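Local coordinates for protein acetylacetone-cleaving enzyme (Acinetobacter johnsonii, PDB 3BAL) that cleaves acetylacetone with one equivalent of molecular oxygen to give methylglyoxal and acetate, working as a homotetramer with one iron per subunit, at residues Trp35-Ser40 with Glu140-Trp145; Thr48-Cys53 with Glu112-Met117; Ser57-His62 with Thr107-Glu112; Tyr70-Gly75 with Ala90-Tyr95. All blocks are in the same frame, centred on the assembly; numbering follows the deposited sequence.

Contact 1: Trp35-Ser40 with Glu140-Trp145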
# COMPACT_ATOMS: atom_id res chain seq x y z
N TRP A 35 -16.12 -14.64 -14.18
CA TRP A 35 -15.70 -13.78 -13.09
C TRP A 35 -16.52 -12.51 -12.96
O TRP A 35 -17.45 -12.27 -13.73
CB TRP A 35 -14.22 -13.39 -13.25
CG TRP A 35 -13.97 -12.35 -14.35
CD1 TRP A 35 -14.42 -12.40 -15.64
CD2 TRP A 35 -13.24 -11.12 -14.23
NE1 TRP A 35 -14.03 -11.28 -16.32
CE2 TRP A 35 -13.30 -10.48 -15.48
CE3 TRP A 35 -12.54 -10.50 -13.18
CZ2 TRP A 35 -12.69 -9.24 -15.72
CZ3 TRP A 35 -11.93 -9.27 -13.42
CH2 TRP A 35 -12.01 -8.65 -14.68
N GLN A 36 -16.14 -11.71 -11.96
CA GLN A 36 -16.75 -10.42 -11.66
C GLN A 36 -15.71 -9.50 -11.03
O GLN A 36 -15.07 -9.88 -10.04
CB GLN A 36 -17.91 -10.54 -10.66
CG GLN A 36 -19.26 -10.94 -11.24
CD GLN A 36 -20.39 -10.71 -10.26
OE1 GLN A 36 -20.58 -9.58 -9.77
NE2 GLN A 36 -21.16 -11.76 -9.97
N LEU A 37 -15.54 -8.31 -11.59
CA LEU A 37 -14.63 -7.32 -11.04
C LEU A 37 -15.48 -6.64 -9.96
O LEU A 37 -16.60 -6.19 -10.24
CB LEU A 37 -14.21 -6.31 -12.11
CG LEU A 37 -13.25 -5.20 -11.63
CD1 LEU A 37 -11.93 -5.81 -11.14
CD2 LEU A 37 -12.99 -4.24 -12.78
N LEU A 38 -14.95 -6.57 -8.73
CA LEU A 38 -15.67 -5.98 -7.60
C LEU A 38 -15.24 -4.57 -7.20
O LEU A 38 -16.06 -3.78 -6.73
CB LEU A 38 -15.53 -6.90 -6.39
CG LEU A 38 -16.08 -8.32 -6.55
CD1 LEU A 38 -15.68 -9.17 -5.36
CD2 LEU A 38 -17.59 -8.28 -6.71
N HIS A 39 -13.95 -4.27 -7.37
CA HIS A 39 -13.44 -2.95 -7.00
C HIS A 39 -12.07 -2.63 -7.59
O HIS A 39 -11.24 -3.52 -7.80
CB HIS A 39 -13.37 -2.84 -5.47
CG HIS A 39 -12.70 -1.60 -4.97
ND1 HIS A 39 -11.35 -1.54 -4.68
CD2 HIS A 39 -13.19 -0.37 -4.70
CE1 HIS A 39 -11.05 -0.33 -4.25
NE2 HIS A 39 -12.15 0.40 -4.25
N SER A 40 -11.86 -1.35 -7.85
CA SER A 40 -10.61 -0.87 -8.40
C SER A 40 -10.16 0.38 -7.62
O SER A 40 -10.96 1.27 -7.37
CB SER A 40 -10.80 -0.53 -9.88
OG SER A 40 -9.66 0.09 -10.43
N GLU A 140 -6.51 -2.49 -16.89
CA GLU A 140 -6.73 -3.52 -17.90
C GLU A 140 -7.87 -4.46 -17.50
O GLU A 140 -8.62 -4.93 -18.36
CB GLU A 140 -5.44 -4.32 -18.13
CG GLU A 140 -4.29 -3.53 -18.76
CD GLU A 140 -3.67 -2.51 -17.82
OE1 GLU A 140 -3.72 -2.71 -16.59
OE2 GLU A 140 -3.10 -1.51 -18.31
N ALA A 141 -7.98 -4.76 -16.21
CA ALA A 141 -9.04 -5.63 -15.71
C ALA A 141 -10.40 -4.95 -15.85
O ALA A 141 -11.39 -5.59 -16.22
CB ALA A 141 -8.77 -5.99 -14.24
N GLN A 142 -10.46 -3.66 -15.54
CA GLN A 142 -11.72 -2.93 -15.67
C GLN A 142 -12.13 -2.87 -17.15
O GLN A 142 -13.30 -2.99 -17.47
CB GLN A 142 -11.60 -1.51 -15.10
CG GLN A 142 -12.82 -0.64 -15.36
CD GLN A 142 -12.74 0.72 -14.69
OE1 GLN A 142 -13.16 0.89 -13.54
NE2 GLN A 142 -12.20 1.70 -15.41
N GLY A 143 -11.15 -2.69 -18.03
CA GLY A 143 -11.44 -2.63 -19.45
C GLY A 143 -12.06 -3.92 -19.98
O GLY A 143 -13.02 -3.89 -20.76
N ALA A 144 -11.50 -5.06 -19.57
CA ALA A 144 -11.99 -6.36 -19.99
C ALA A 144 -13.37 -6.64 -19.40
O ALA A 144 -14.22 -7.25 -20.05
CB ALA A 144 -11.01 -7.45 -19.55
N TRP A 145 -13.57 -6.21 -18.16
CA TRP A 145 -14.82 -6.40 -17.45
C TRP A 145 -15.98 -5.64 -18.11
O TRP A 145 -17.02 -6.23 -18.40
CB TRP A 145 -14.66 -5.94 -16.00
CG TRP A 145 -15.95 -5.73 -15.27
CD1 TRP A 145 -16.45 -4.54 -14.81
CD2 TRP A 145 -16.90 -6.73 -14.88
NE1 TRP A 145 -17.64 -4.74 -14.16
CE2 TRP A 145 -17.95 -6.07 -14.19
CE3 TRP A 145 -16.97 -8.12 -15.05
CZ2 TRP A 145 -19.05 -6.76 -13.66
CZ3 TRP A 145 -18.07 -8.80 -14.53
CH2 TRP A 145 -19.09 -8.12 -13.85
O HOH W 1 -14.17 -10.58 -19.25

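Contact 2: Thr48-Cys53 with Glu112-Met117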
# COMPACT_ATOMS: atom_id res chain seq x y z
N THR A 48 -9.93 -5.83 -6.86
CA THR A 48 -10.54 -7.02 -6.24
C THR A 48 -11.57 -7.72 -7.13
O THR A 48 -12.40 -7.07 -7.76
CB THR A 48 -11.24 -6.62 -4.93
OG1 THR A 48 -10.30 -5.97 -4.07
CG2 THR A 48 -11.82 -7.83 -4.23
N ALA A 49 -11.53 -9.05 -7.15
CA ALA A 49 -12.45 -9.81 -7.99
C ALA A 49 -12.82 -11.18 -7.42
O ALA A 49 -12.16 -11.67 -6.50
CB ALA A 49 -11.85 -9.97 -9.39
N ILE A 50 -13.87 -11.78 -7.97
CA ILE A 50 -14.32 -13.11 -7.55
C ILE A 50 -14.44 -14.03 -8.78
O ILE A 50 -14.86 -13.58 -9.85
CB ILE A 50 -15.66 -13.02 -6.75
CG1 ILE A 50 -16.06 -14.40 -6.23
CG2 ILE A 50 -16.76 -12.40 -7.59
CD1 ILE A 50 -17.07 -14.35 -5.10
N PHE A 51 -14.06 -15.30 -8.63
CA PHE A 51 -14.08 -16.23 -9.76
C PHE A 51 -14.80 -17.56 -9.53
O PHE A 51 -14.75 -18.14 -8.44
CB PHE A 51 -12.63 -16.56 -10.20
CG PHE A 51 -11.76 -15.35 -10.41
CD1 PHE A 51 -11.27 -14.63 -9.32
CD2 PHE A 51 -11.46 -14.91 -11.70
CE1 PHE A 51 -10.49 -13.49 -9.50
CE2 PHE A 51 -10.68 -13.76 -11.90
CZ PHE A 51 -10.20 -13.04 -10.79
N ASN A 52 -15.48 -18.03 -10.58
CA ASN A 52 -16.18 -19.32 -10.57
C ASN A 52 -15.41 -20.16 -11.60
O ASN A 52 -15.35 -19.80 -12.78
CB ASN A 52 -17.66 -19.19 -10.98
CG ASN A 52 -18.55 -18.68 -9.84
OD1 ASN A 52 -18.26 -18.90 -8.66
ND2 ASN A 52 -19.64 -18.02 -10.19
N CYS A 53 -14.84 -21.28 -11.16
CA CYS A 53 -14.03 -22.13 -12.02
C CYS A 53 -14.51 -23.57 -12.17
O CYS A 53 -14.61 -24.30 -11.19
CB CYS A 53 -12.59 -22.16 -11.49
SG CYS A 53 -11.97 -20.55 -10.97
N GLU A 112 -15.01 -28.23 -9.42
CA GLU A 112 -15.67 -26.93 -9.54
C GLU A 112 -15.40 -26.09 -8.29
O GLU A 112 -15.74 -26.50 -7.18
CB GLU A 112 -17.17 -27.08 -9.74
CG GLU A 112 -17.83 -25.75 -10.06
CD GLU A 112 -19.13 -25.91 -10.80
OE1 GLU A 112 -20.09 -26.48 -10.23
OE2 GLU A 112 -19.20 -25.45 -11.97
N SER A 113 -14.82 -24.91 -8.49
CA SER A 113 -14.44 -24.04 -7.38
C SER A 113 -14.88 -22.58 -7.48
O SER A 113 -15.43 -22.13 -8.49
CB SER A 113 -12.91 -24.08 -7.23
OG SER A 113 -12.41 -25.40 -7.35
N GLN A 114 -14.62 -21.84 -6.40
CA GLN A 114 -14.90 -20.41 -6.32
C GLN A 114 -13.89 -19.78 -5.35
O GLN A 114 -13.58 -20.35 -4.31
CB GLN A 114 -16.33 -20.12 -5.81
CG GLN A 114 -16.60 -18.61 -5.59
CD GLN A 114 -18.02 -18.27 -5.10
OE1 GLN A 114 -18.97 -18.22 -5.89
NE2 GLN A 114 -18.15 -18.05 -3.79
N PHE A 115 -13.35 -18.62 -5.73
CA PHE A 115 -12.41 -17.91 -4.87
C PHE A 115 -12.48 -16.39 -5.09
O PHE A 115 -12.71 -15.90 -6.20
CB PHE A 115 -10.98 -18.44 -5.07
CG PHE A 115 -10.30 -17.96 -6.33
CD1 PHE A 115 -9.47 -16.84 -6.31
CD2 PHE A 115 -10.46 -18.65 -7.53
CE1 PHE A 115 -8.80 -16.42 -7.47
CE2 PHE A 115 -9.80 -18.23 -8.69
CZ PHE A 115 -8.97 -17.12 -8.66
N TYR A 116 -12.30 -15.67 -3.99
CA TYR A 116 -12.31 -14.21 -3.92
C TYR A 116 -10.83 -13.80 -3.76
O TYR A 116 -10.10 -14.45 -3.02
CB TYR A 116 -13.12 -13.78 -2.69
CG TYR A 116 -12.96 -12.33 -2.26
CD1 TYR A 116 -13.84 -11.35 -2.72
CD2 TYR A 116 -11.96 -11.95 -1.36
CE1 TYR A 116 -13.72 -10.01 -2.28
CE2 TYR A 116 -11.84 -10.62 -0.93
CZ TYR A 116 -12.72 -9.66 -1.39
OH TYR A 116 -12.61 -8.36 -0.95
N MET A 117 -10.39 -12.74 -4.44
CA MET A 117 -9.00 -12.34 -4.33
C MET A 117 -8.76 -10.84 -4.55
O MET A 117 -9.43 -10.20 -5.37
CB MET A 117 -8.16 -13.16 -5.33
CG MET A 117 -6.65 -12.95 -5.28
SD MET A 117 -5.76 -14.33 -6.09
CE MET A 117 -4.03 -14.00 -5.61

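Contact 3: Ser57-His62 with Thr107-Glu112. With ZN (zinc ion), chain E.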
# COMPACT_ATOMS: atom_id res chain seq x y z
N SER A 57 -10.39 -26.46 -15.14
CA SER A 57 -9.99 -25.14 -15.65
C SER A 57 -8.68 -24.63 -15.06
O SER A 57 -8.21 -25.14 -14.04
CB SER A 57 -11.11 -24.11 -15.43
OG SER A 57 -11.33 -23.83 -14.06
N SER A 58 -8.10 -23.62 -15.71
CA SER A 58 -6.84 -23.04 -15.27
C SER A 58 -6.61 -21.65 -15.86
O SER A 58 -7.34 -21.22 -16.75
CB SER A 58 -5.67 -23.95 -15.67
OG SER A 58 -5.61 -24.10 -17.08
N PHE A 59 -5.60 -20.97 -15.34
CA PHE A 59 -5.23 -19.64 -15.81
C PHE A 59 -3.91 -19.72 -16.57
O PHE A 59 -3.08 -20.58 -16.28
CB PHE A 59 -5.07 -18.66 -14.64
CG PHE A 59 -6.36 -18.26 -13.98
CD1 PHE A 59 -6.81 -18.92 -12.83
CD2 PHE A 59 -7.12 -17.20 -14.48
CE1 PHE A 59 -7.99 -18.52 -12.19
CE2 PHE A 59 -8.30 -16.79 -13.86
CZ PHE A 59 -8.74 -17.45 -12.71
N ALA A 60 -3.72 -18.83 -17.54
CA ALA A 60 -2.48 -18.78 -18.32
C ALA A 60 -1.34 -18.38 -17.39
O ALA A 60 -1.58 -17.78 -16.34
CB ALA A 60 -2.62 -17.79 -19.45
N SER A 61 -0.11 -18.69 -17.79
CA SER A 61 1.09 -18.39 -17.00
C SER A 61 1.28 -16.91 -16.71
O SER A 61 1.20 -16.07 -17.60
CB SER A 61 2.34 -18.92 -17.72
OG SER A 61 2.29 -20.32 -17.84
N HIS A 62 1.56 -16.59 -15.44
CA HIS A 62 1.75 -15.20 -15.06
C HIS A 62 2.59 -15.04 -13.80
O HIS A 62 2.79 -15.99 -13.04
CB HIS A 62 0.41 -14.53 -14.84
CG HIS A 62 -0.43 -15.19 -13.79
ND1 HIS A 62 -1.19 -16.31 -14.04
CD2 HIS A 62 -0.59 -14.91 -12.47
CE1 HIS A 62 -1.79 -16.69 -12.92
NE2 HIS A 62 -1.44 -15.86 -11.95
N THR A 107 -2.18 -22.24 -12.61
CA THR A 107 -3.05 -22.43 -11.44
C THR A 107 -4.21 -23.30 -11.95
O THR A 107 -4.91 -22.91 -12.90
CB THR A 107 -3.55 -21.08 -10.89
OG1 THR A 107 -2.44 -20.33 -10.40
CG2 THR A 107 -4.55 -21.29 -9.76
N PHE A 108 -4.42 -24.44 -11.30
CA PHE A 108 -5.42 -25.43 -11.72
C PHE A 108 -6.55 -25.78 -10.73
O PHE A 108 -6.32 -25.92 -9.52
CB PHE A 108 -4.66 -26.72 -12.09
CG PHE A 108 -5.51 -27.78 -12.75
CD1 PHE A 108 -5.96 -27.62 -14.05
CD2 PHE A 108 -5.83 -28.94 -12.06
CE1 PHE A 108 -6.71 -28.62 -14.67
CE2 PHE A 108 -6.58 -29.95 -12.67
CZ PHE A 108 -7.02 -29.78 -13.98
N PHE A 109 -7.76 -25.96 -11.26
CA PHE A 109 -8.93 -26.31 -10.44
C PHE A 109 -9.45 -27.71 -10.79
O PHE A 109 -10.21 -27.88 -11.74
CB PHE A 109 -10.03 -25.28 -10.62
CG PHE A 109 -9.58 -23.89 -10.29
CD1 PHE A 109 -8.95 -23.10 -11.25
CD2 PHE A 109 -9.72 -23.39 -9.00
CE1 PHE A 109 -8.47 -21.84 -10.92
CE2 PHE A 109 -9.24 -22.13 -8.66
CZ PHE A 109 -8.61 -21.35 -9.62
N PRO A 110 -9.04 -28.73 -10.02
CA PRO A 110 -9.43 -30.14 -10.21
C PRO A 110 -10.93 -30.40 -10.08
O PRO A 110 -11.44 -31.37 -10.63
CB PRO A 110 -8.64 -30.86 -9.11
CG PRO A 110 -7.51 -29.91 -8.78
CD PRO A 110 -8.20 -28.59 -8.81
N VAL A 111 -11.60 -29.53 -9.34
CA VAL A 111 -13.02 -29.65 -9.07
C VAL A 111 -13.69 -28.28 -9.20
O VAL A 111 -13.02 -27.25 -9.12
CB VAL A 111 -13.18 -30.22 -7.63
CG1 VAL A 111 -13.58 -29.11 -6.67
CG2 VAL A 111 -14.13 -31.38 -7.62
N GLU A 112 -15.01 -28.23 -9.42
CA GLU A 112 -15.67 -26.93 -9.54
C GLU A 112 -15.40 -26.09 -8.29
O GLU A 112 -15.74 -26.50 -7.18
CB GLU A 112 -17.17 -27.08 -9.74
CG GLU A 112 -17.83 -25.75 -10.06
CD GLU A 112 -19.13 -25.91 -10.80
OE1 GLU A 112 -20.09 -26.48 -10.23
OE2 GLU A 112 -19.20 -25.45 -11.97
ZN ZN E . -1.61 -16.00 -9.72
O HOH W 2 -1.56 -19.70 -13.78

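Contact 4: Tyr70-Gly75 with Ala90-Tyr95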
# COMPACT_ATOMS: atom_id res chain seq x y z
N TYR A 70 -5.95 -14.56 -1.37
CA TYR A 70 -7.17 -15.23 -1.78
C TYR A 70 -7.94 -15.97 -0.68
O TYR A 70 -7.35 -16.48 0.29
CB TYR A 70 -6.87 -16.21 -2.94
CG TYR A 70 -6.04 -17.42 -2.56
CD1 TYR A 70 -6.61 -18.50 -1.87
CD2 TYR A 70 -4.68 -17.49 -2.86
CE1 TYR A 70 -5.85 -19.61 -1.50
CE2 TYR A 70 -3.91 -18.59 -2.49
CZ TYR A 70 -4.50 -19.65 -1.80
OH TYR A 70 -3.74 -20.72 -1.40
N PHE A 71 -9.26 -16.01 -0.83
CA PHE A 71 -10.15 -16.71 0.09
C PHE A 71 -10.91 -17.72 -0.78
O PHE A 71 -11.83 -17.35 -1.52
CB PHE A 71 -11.12 -15.72 0.74
CG PHE A 71 -12.12 -16.35 1.70
CD1 PHE A 71 -13.27 -15.66 2.08
CD2 PHE A 71 -11.94 -17.65 2.18
CE1 PHE A 71 -14.22 -16.24 2.94
CE2 PHE A 71 -12.88 -18.24 3.03
CZ PHE A 71 -14.02 -17.54 3.41
N LEU A 72 -10.49 -18.99 -0.72
CA LEU A 72 -11.13 -20.05 -1.49
C LEU A 72 -12.39 -20.45 -0.74
O LEU A 72 -12.32 -21.04 0.34
CB LEU A 72 -10.20 -21.26 -1.62
CG LEU A 72 -10.68 -22.47 -2.43
CD1 LEU A 72 -10.88 -22.08 -3.89
CD2 LEU A 72 -9.65 -23.57 -2.32
N THR A 73 -13.55 -20.13 -1.31
CA THR A 73 -14.81 -20.43 -0.65
C THR A 73 -15.42 -21.76 -1.04
O THR A 73 -16.28 -22.29 -0.33
CB THR A 73 -15.84 -19.32 -0.92
OG1 THR A 73 -15.96 -19.12 -2.33
CG2 THR A 73 -15.41 -18.02 -0.26
N LYS A 74 -14.98 -22.31 -2.17
CA LYS A 74 -15.51 -23.58 -2.63
C LYS A 74 -14.53 -24.31 -3.54
O LYS A 74 -13.82 -23.69 -4.33
CB LYS A 74 -16.82 -23.35 -3.39
CG LYS A 74 -17.46 -24.61 -3.93
CD LYS A 74 -18.69 -24.30 -4.76
CE LYS A 74 -19.37 -25.58 -5.22
NZ LYS A 74 -19.74 -26.45 -4.06
N GLY A 75 -14.48 -25.63 -3.42
CA GLY A 75 -13.61 -26.42 -4.27
C GLY A 75 -12.19 -26.66 -3.79
O GLY A 75 -11.94 -26.80 -2.59
N ALA A 90 -5.04 -25.75 -2.09
CA ALA A 90 -6.01 -25.21 -1.15
C ALA A 90 -7.34 -25.97 -1.18
O ALA A 90 -7.85 -26.33 -2.25
CB ALA A 90 -6.25 -23.73 -1.45
N TYR A 91 -7.90 -26.21 0.01
CA TYR A 91 -9.18 -26.90 0.17
C TYR A 91 -10.13 -25.90 0.84
O TYR A 91 -9.78 -25.33 1.87
CB TYR A 91 -9.03 -28.13 1.06
CG TYR A 91 -8.46 -29.36 0.38
CD1 TYR A 91 -7.23 -29.32 -0.27
CD2 TYR A 91 -9.15 -30.57 0.42
CE1 TYR A 91 -6.70 -30.47 -0.87
CE2 TYR A 91 -8.63 -31.73 -0.17
CZ TYR A 91 -7.40 -31.67 -0.81
OH TYR A 91 -6.88 -32.82 -1.37
N ALA A 92 -11.31 -25.69 0.27
CA ALA A 92 -12.25 -24.74 0.86
C ALA A 92 -12.79 -25.22 2.22
O ALA A 92 -13.05 -26.40 2.41
CB ALA A 92 -13.42 -24.49 -0.11
N PRO A 93 -12.90 -24.31 3.21
CA PRO A 93 -12.55 -22.89 3.11
C PRO A 93 -11.11 -22.71 3.56
O PRO A 93 -10.67 -23.34 4.51
CB PRO A 93 -13.54 -22.23 4.08
CG PRO A 93 -13.63 -23.25 5.18
CD PRO A 93 -13.72 -24.57 4.41
N SER A 94 -10.37 -21.86 2.85
CA SER A 94 -8.98 -21.60 3.20
C SER A 94 -8.53 -20.25 2.66
O SER A 94 -9.25 -19.62 1.88
CB SER A 94 -8.06 -22.73 2.69
OG SER A 94 -8.22 -22.97 1.31
N TYR A 95 -7.35 -19.83 3.09
CA TYR A 95 -6.78 -18.54 2.72
C TYR A 95 -5.36 -18.70 2.19
O TYR A 95 -4.69 -19.69 2.48
CB TYR A 95 -6.77 -17.64 3.97
CG TYR A 95 -5.78 -16.50 3.92
CD1 TYR A 95 -6.13 -15.27 3.37
CD2 TYR A 95 -4.47 -16.67 4.38
CE1 TYR A 95 -5.20 -14.24 3.27
CE2 TYR A 95 -3.54 -15.65 4.28
CZ TYR A 95 -3.91 -14.44 3.73
OH TYR A 95 -2.97 -13.44 3.61

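Contact 1: Trp35-Ser40 with Glu140-Trp145
Trp145 of the helix lies against Trp35, Gln36 and Leu37 of the strand. Its side chain can be followed outward. Trp145 CB sits 3.9 Å from Trp35 CZ2. Trp145 CG meets Leu37 CB at 3.7 Å. Leu37 CB stands over the five-membered ring, 18° off its normal, in a CH-pi contact. With chi1 at 164°, CG is trans to the backbone N, which lays the indole against the backbone of Gln36 and Leu37. Trp145 CE3 comes to 3.7 Å from Leu37 N. At the far rim CZ3 reaches Gln36 CA, and Trp145 CH2 meets Gln36 CG at 3.8 Å. The Gln36 chain lies beside the indole and points the same way. The two indoles form a T-shaped pair: the edge of Trp145 faces the Trp35 ring, with planes at 77°. Trp35 points CH2 at Ala141 O, 3.5 Å away at its ring edge. Its NE1 donates to a water, which gives a weak bond to Ala144 O. Leu37 CD2 packs on Gln142 CA at 3.4 Å. Helix 138-148 packs on strand 34-41 of the cupin sheet, and Trp145 also touches Val22 of strand 22-23. Tyr3 of the second subunit meets Trp145 edge-to-face and hydrogen-bonds Gln142 OE1.

Contact 2: Thr48-Cys53 with Glu112-Met117
Opposed first torsions bring Phe51 and Phe115 together. Phe51 has chi1 -49°, with CG next to the backbone N and opposite the carbonyl carbon. Phe115 has chi1 77°, with CG held between N and the carbonyl carbon, and this brings its ring against that of Phe51. Phe51 CD1 lies over one face of the Phe115 ring and comes 3.5 Å from Phe115 CZ. The planes are 14° apart but slid, so overlap is slight. Cys53 SG approaches the edge of the same ring, 3.9 Å from Phe115 CE2. On the other sheet face, Thr48 CG2 meets Tyr116 OH at 3.4 Å, and Ile50 CD1 packs on the side chain of Gln114.

The backbones form a regular antiparallel pair. Ala49, Phe51 and Cys53 face Met117, Phe115 and Ser113 as hydrogen-bonded pairs, and each pair exchanges two N-H to O bonds. One of the shortest is Phe51 N to Phe115 O, 2.8 Å. Between them, Ile50-Tyr116 and Asn52-Gln114 are non-hydrogen-bonded pairs. Ile50, Asn52 and Gln114 turn CA hydrogens to carbonyls, as in Gln114 CA to Phe51 O at 3.1 Å.

Strands 46-53 and 113-120 are neighbours in one antiparallel sheet of the jelly roll. The Phe51 and Phe115 face looks into the barrel, where Met117 touches the zinc ligand His64. Tyr116 stacks on Phe71 of the third subunit, and Thr48 OG1 bonds Glu69 there. The chemistry is therefore split: six backbone bonds join the strands, a mainly apolar layer with both phenyl rings lines the interior, and the other face supplies an intersubunit surface.

Contact 3: Ser57-His62 with Thr107-Glu112
Phe109 N donates to Ser57 O at 2.9 Å, nearly straight at 165°. Two residues on, Phe59 N gives a longer and more bent bond to Thr107 O, 3.2 Å and 149°. Thr107 O is also approached by Ser58 CA at 3.1 Å. The third link is a water. It accepts from Thr107 N at 2.9 Å and may donate to Phe59 O, 3.1 Å away, though other acceptors compete for its protons. Ser57 OG finds its partner outside, in Pro54 O, and Ser61 OG bonds Gly105 O. Beside these polar links, Phe59 and Phe109 bring their CE1 atoms to 3.6 Å, and Phe59 continues edge-to-face onto Phe24. Ser57 O also lies near the edge of the Phe109 ring.

His62 uses both ring nitrogens. Its ND1 donates to Ala60 O at 2.8 Å, with that oxygen in the ring plane. His62 NE2 binds the zinc ion at 2.2 Å, and His64 and His104 supply the other two protein ligands. The site is that of a cupin, whose natural metal here is iron. The ND1-H bond and the zinc bond together fix the imidazole's rotation; the former would probably make NE2 a slightly stronger electron donor.

Contact 4: Tyr70-Gly75 with Ala90-Tyr95
Phe71, Leu72 and Tyr70 meet the 90-95 segment in the cupin jelly roll. Strand 68-74 pairs antiparallel with strand 94-98, while Ala90 lies on strand 88-91. Phe71 and Pro93 lie side by side and point the same way, with Phe71 CE2 near Pro93 CB. The phenyl ring turns its edge to Ser94 O, which lies in the ring plane, 3.3 Å from Phe71 CD2. Thr73 CG2 sits over the centre of one face of that ring, and Phe71 also stacks on Tyr116 of the third subunit.

Leu72 points to the other side of the sheet. Its chi1 of -179° and chi2 of 64° together set Leu72 CD2 against Ala90, 3.5 Å from Ala90 CB. Leu72 CG touches Ala92 CB. Tyr70 has chi1 69°, and this turns its ring toward Tyr95 and Ala90. Tyr70 OH lies 3.9 Å from Ala90 CB.

The backbone pairing is short. Leu72 N donates to Ser94 O at 2.9 Å, and Ser94 N returns a longer bond to Leu72 O. A classic bulge at Thr73 and Lys74, opposite Gln114, precedes Gly75, where a CB would press on the preceding carbonyl O. The other segment turns at Ala92-Pro93, where the peptide is cis. Ser94 and Tyr95 pair with a strand of the third subunit, so the sheet continues across the interface. At the bend, Ala92 N donates to Gly75 O at 3.1 Å, while Ser94 OG donates to Tyr91 O from above its carbonyl plane.

How the contacts relate
Contacts 1, 2 and 4 all reach one antiparallel sheet: strands 34-41 and 46-53 are neighbours, as are 113-120 and 68-74. Contact 3 lies in a second sheet. Its Phe59 and Phe109 meet Phe51 and Phe115 of contact 2, so aromatic rings join the two sheets in the core. Contacts 1 to 3 are buried; contact 4 is only partly so. Contact 1 is side-chain packing of a helix on a strand, contact 2 regular strand pairing, contact 4 a shorter, bent version. Contact 3 alone supplies a metal ligand. Contacts 1, 2 and 4 also touch the third subunit, whereas no other chain touches contact 3.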